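Long-range contact in carboxylesterase SOBER1 (Arabidopsis thaliana, PDB 6AVV), which hydrolyses short-chain carboxylic esters and phosphatidylcholine and restrains the plant hypersensitive response to the bacterial effector AvrBsT: residues A112-S117 with G128-G133. Sequence-based numbering, arbitrary orientation.
Sequences ALTLAS and GAVLSG
Thr114 meets the strand with its methyl group: CG2 sits 3.8 Å from Ala129 O and also touches Gly128 CA and Val130 CG2, so the methyl lies over the backbone of Gly128 and Ala129 and also meets a branch of Val130. Gly128, a glycine, has no side chain between its backbone and the helix. The methyl reaches the strand because CG2 stands anti to the backbone N (chi1 -74° measured to OG1), while OG1 turns back along its own helix and hydrogen-bonds to Gly110 O, so the hydroxyl is spent within the helix, on a residue of the presumed nucleophile elbow. The second apolar touch is made by Val130, whose CG2 branch lies 4.2 Å from Leu115 CB and thus fits against both Thr114 and Leu115. Across the two segments the contact is van der Waals packing.

Backbone meets backbone where the chain turns beyond the strand. Gly133 CA comes within 4.1 Å of Ala112 N, an approach permitted by the lack of a side chain on the glycine. Gly133 also lies near Ser108 and His194, assigned by similarity to the charge relay system, with Ser108 probably on a nucleophile elbow just ahead of the helix.

Within the helix, Leu113 O accepts twice, from Ser117 N and, at 2.8 Å, from Ser117 OG, the two arriving from opposite faces of the carbonyl plane.

The axes of helix segment 112-117 and strand segment 128-131 approach to 7.5 Å, with 153° between their N-to-C directions, the near-antiparallel relation of a beta-alpha-beta crossover in the alpha/beta hydrolase fold. Strand 127-131 lies between strands 102-107 and 154-159 of the parallel sheet; Thr114 also touches Ile104 and Leu11, and on another side Leu113, Ala116 and Ser117 pack against helix 75-94.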
ATOM      1  N   ALA A 112       0.658   2.242  -3.849  1.00 10.70           N
ATOM      2  CA  ALA A 112       0.775   3.694  -3.746  1.00 10.75           C
ATOM      3  C   ALA A 112      -0.229   4.245  -2.738  1.00 11.91           C
ATOM      4  O   ALA A 112       0.104   5.102  -1.922  1.00 11.53           O
ATOM      5  CB  ALA A 112       0.569   4.346  -5.118  1.00 10.76           C
ATOM      6  N   LEU A 113      -1.466   3.745  -2.780  1.00 10.23           N
ATOM      7  CA  LEU A 113      -2.491   4.204  -1.847  1.00 12.98           C
ATOM      8  C   LEU A 113      -2.150   3.796  -0.418  1.00 12.39           C
ATOM      9  O   LEU A 113      -2.400   4.551   0.529  1.00 11.95           O
ATOM     10  CB  LEU A 113      -3.846   3.622  -2.258  1.00 12.80           C
ATOM     11  CG  LEU A 113      -5.140   4.443  -2.178  1.00 34.91           C
ATOM     12  CD1 LEU A 113      -6.391   3.553  -1.979  1.00 13.99           C
ATOM     13  CD2 LEU A 113      -5.064   5.575  -1.153  1.00 12.09           C
ATOM     14  N   THR A 114      -1.608   2.591  -0.250  1.00 11.25           N
ATOM     15  CA  THR A 114      -1.159   2.141   1.061  1.00 10.31           C
ATOM     16  C   THR A 114      -0.183   3.134   1.648  1.00 11.67           C
ATOM     17  O   THR A 114      -0.330   3.562   2.796  1.00 13.06           O
ATOM     18  CB  THR A 114      -0.506   0.763   0.956  1.00 12.32           C
ATOM     19  OG1 THR A 114      -1.515  -0.230   0.755  1.00 13.03           O
ATOM     20  CG2 THR A 114       0.220   0.429   2.245  1.00 14.08           C
ATOM     21  N   LEU A 115       0.833   3.497   0.866  1.00 12.11           N
ATOM     22  CA  LEU A 115       1.843   4.440   1.333  1.00 13.57           C
ATOM     23  C   LEU A 115       1.195   5.749   1.771  1.00 14.24           C
ATOM     24  O   LEU A 115       1.429   6.238   2.886  1.00 14.22           O
ATOM     25  CB  LEU A 115       2.841   4.671   0.202  1.00 12.27           C
ATOM     26  CG  LEU A 115       4.339   4.897   0.366  1.00 29.79           C
ATOM     27  CD1 LEU A 115       4.726   6.227  -0.270  1.00 17.62           C
ATOM     28  CD2 LEU A 115       4.823   4.734   1.785  1.00 17.11           C
ATOM     29  N   ALA A 116       0.369   6.328   0.901  1.00 11.30           N
ATOM     30  CA  ALA A 116      -0.265   7.606   1.212  1.00 13.72           C
ATOM     31  C   ALA A 116      -1.149   7.498   2.443  1.00 15.07           C
ATOM     32  O   ALA A 116      -1.161   8.396   3.290  1.00 15.08           O
ATOM     33  CB  ALA A 116      -1.082   8.086   0.012  1.00 15.71           C
ATOM     34  N   SER A 117      -1.907   6.407   2.554  1.00 12.76           N
ATOM     35  CA  SER A 117      -2.850   6.265   3.651  1.00 12.05           C
ATOM     36  C   SER A 117      -2.141   6.136   4.985  1.00 11.38           C
ATOM     37  O   SER A 117      -2.570   6.733   5.982  1.00 14.49           O
ATOM     38  CB  SER A 117      -3.728   5.048   3.404  1.00 10.57           C
ATOM     39  OG  SER A 117      -4.537   5.278   2.265  1.00 13.38           O
ATOM     40  N   GLY A 128       2.690  -0.736   6.978  1.00 12.79           N
ATOM     41  CA  GLY A 128       2.229  -0.645   5.614  1.00 14.02           C
ATOM     42  C   GLY A 128       3.113  -1.498   4.738  1.00 10.36           C
ATOM     43  O   GLY A 128       4.336  -1.324   4.732  1.00 12.90           O
ATOM     44  N   ALA A 129       2.510  -2.432   3.999  1.00 12.35           N
ATOM     45  CA  ALA A 129       3.238  -3.269   3.051  1.00 13.01           C
ATOM     46  C   ALA A 129       2.896  -2.793   1.645  1.00 13.89           C
ATOM     47  O   ALA A 129       1.749  -2.914   1.202  1.00 14.28           O
ATOM     48  CB  ALA A 129       2.893  -4.745   3.237  1.00 16.31           C
ATOM     49  N   VAL A 130       3.891  -2.253   0.954  1.00 10.62           N
ATOM     50  CA  VAL A 130       3.754  -1.784  -0.419  1.00 10.07           C
ATOM     51  C   VAL A 130       4.321  -2.861  -1.329  1.00 12.10           C
ATOM     52  O   VAL A 130       5.475  -3.271  -1.155  1.00 12.70           O
ATOM     53  CB  VAL A 130       4.492  -0.451  -0.623  1.00 10.84           C
ATOM     54  CG1 VAL A 130       4.466  -0.009  -2.095  1.00 13.13           C
ATOM     55  CG2 VAL A 130       3.957   0.615   0.325  1.00 13.41           C
ATOM     56  N   LEU A 131       3.523  -3.330  -2.298  1.00 12.52           N
ATOM     57  CA  LEU A 131       3.990  -4.284  -3.296  1.00  9.83           C
ATOM     58  C   LEU A 131       3.983  -3.578  -4.641  1.00 12.50           C
ATOM     59  O   LEU A 131       2.916  -3.236  -5.158  1.00 12.73           O
ATOM     60  CB  LEU A 131       3.116  -5.538  -3.336  1.00 13.12           C
ATOM     61  CG  LEU A 131       3.133  -6.456  -2.112  1.00 13.16           C
ATOM     62  CD1 LEU A 131       2.220  -5.950  -1.028  1.00 14.19           C
ATOM     63  CD2 LEU A 131       2.648  -7.846  -2.540  1.00 15.05           C
ATOM     64  N   SER A 132       5.172  -3.312  -5.173  1.00 10.98           N
ATOM     65  CA  SER A 132       5.322  -2.794  -6.529  1.00 11.75           C
ATOM     66  C   SER A 132       4.539  -1.499  -6.716  1.00 13.13           C
ATOM     67  O   SER A 132       3.900  -1.273  -7.746  1.00 13.17           O
ATOM     68  CB  SER A 132       4.901  -3.848  -7.552  1.00 15.07           C
ATOM     69  OG  SER A 132       5.587  -5.053  -7.278  1.00 17.45           O
ATOM     70  N   GLY A 133       4.587  -0.636  -5.708  1.00 11.45           N
ATOM     71  CA  GLY A 133       3.901   0.631  -5.761  1.00 12.88           C
ATOM     72  C   GLY A 133       4.802   1.760  -6.216  1.00 13.24           C
ATOM     73  O   GLY A 133       5.871   1.552  -6.807  1.00 13.05           O
TER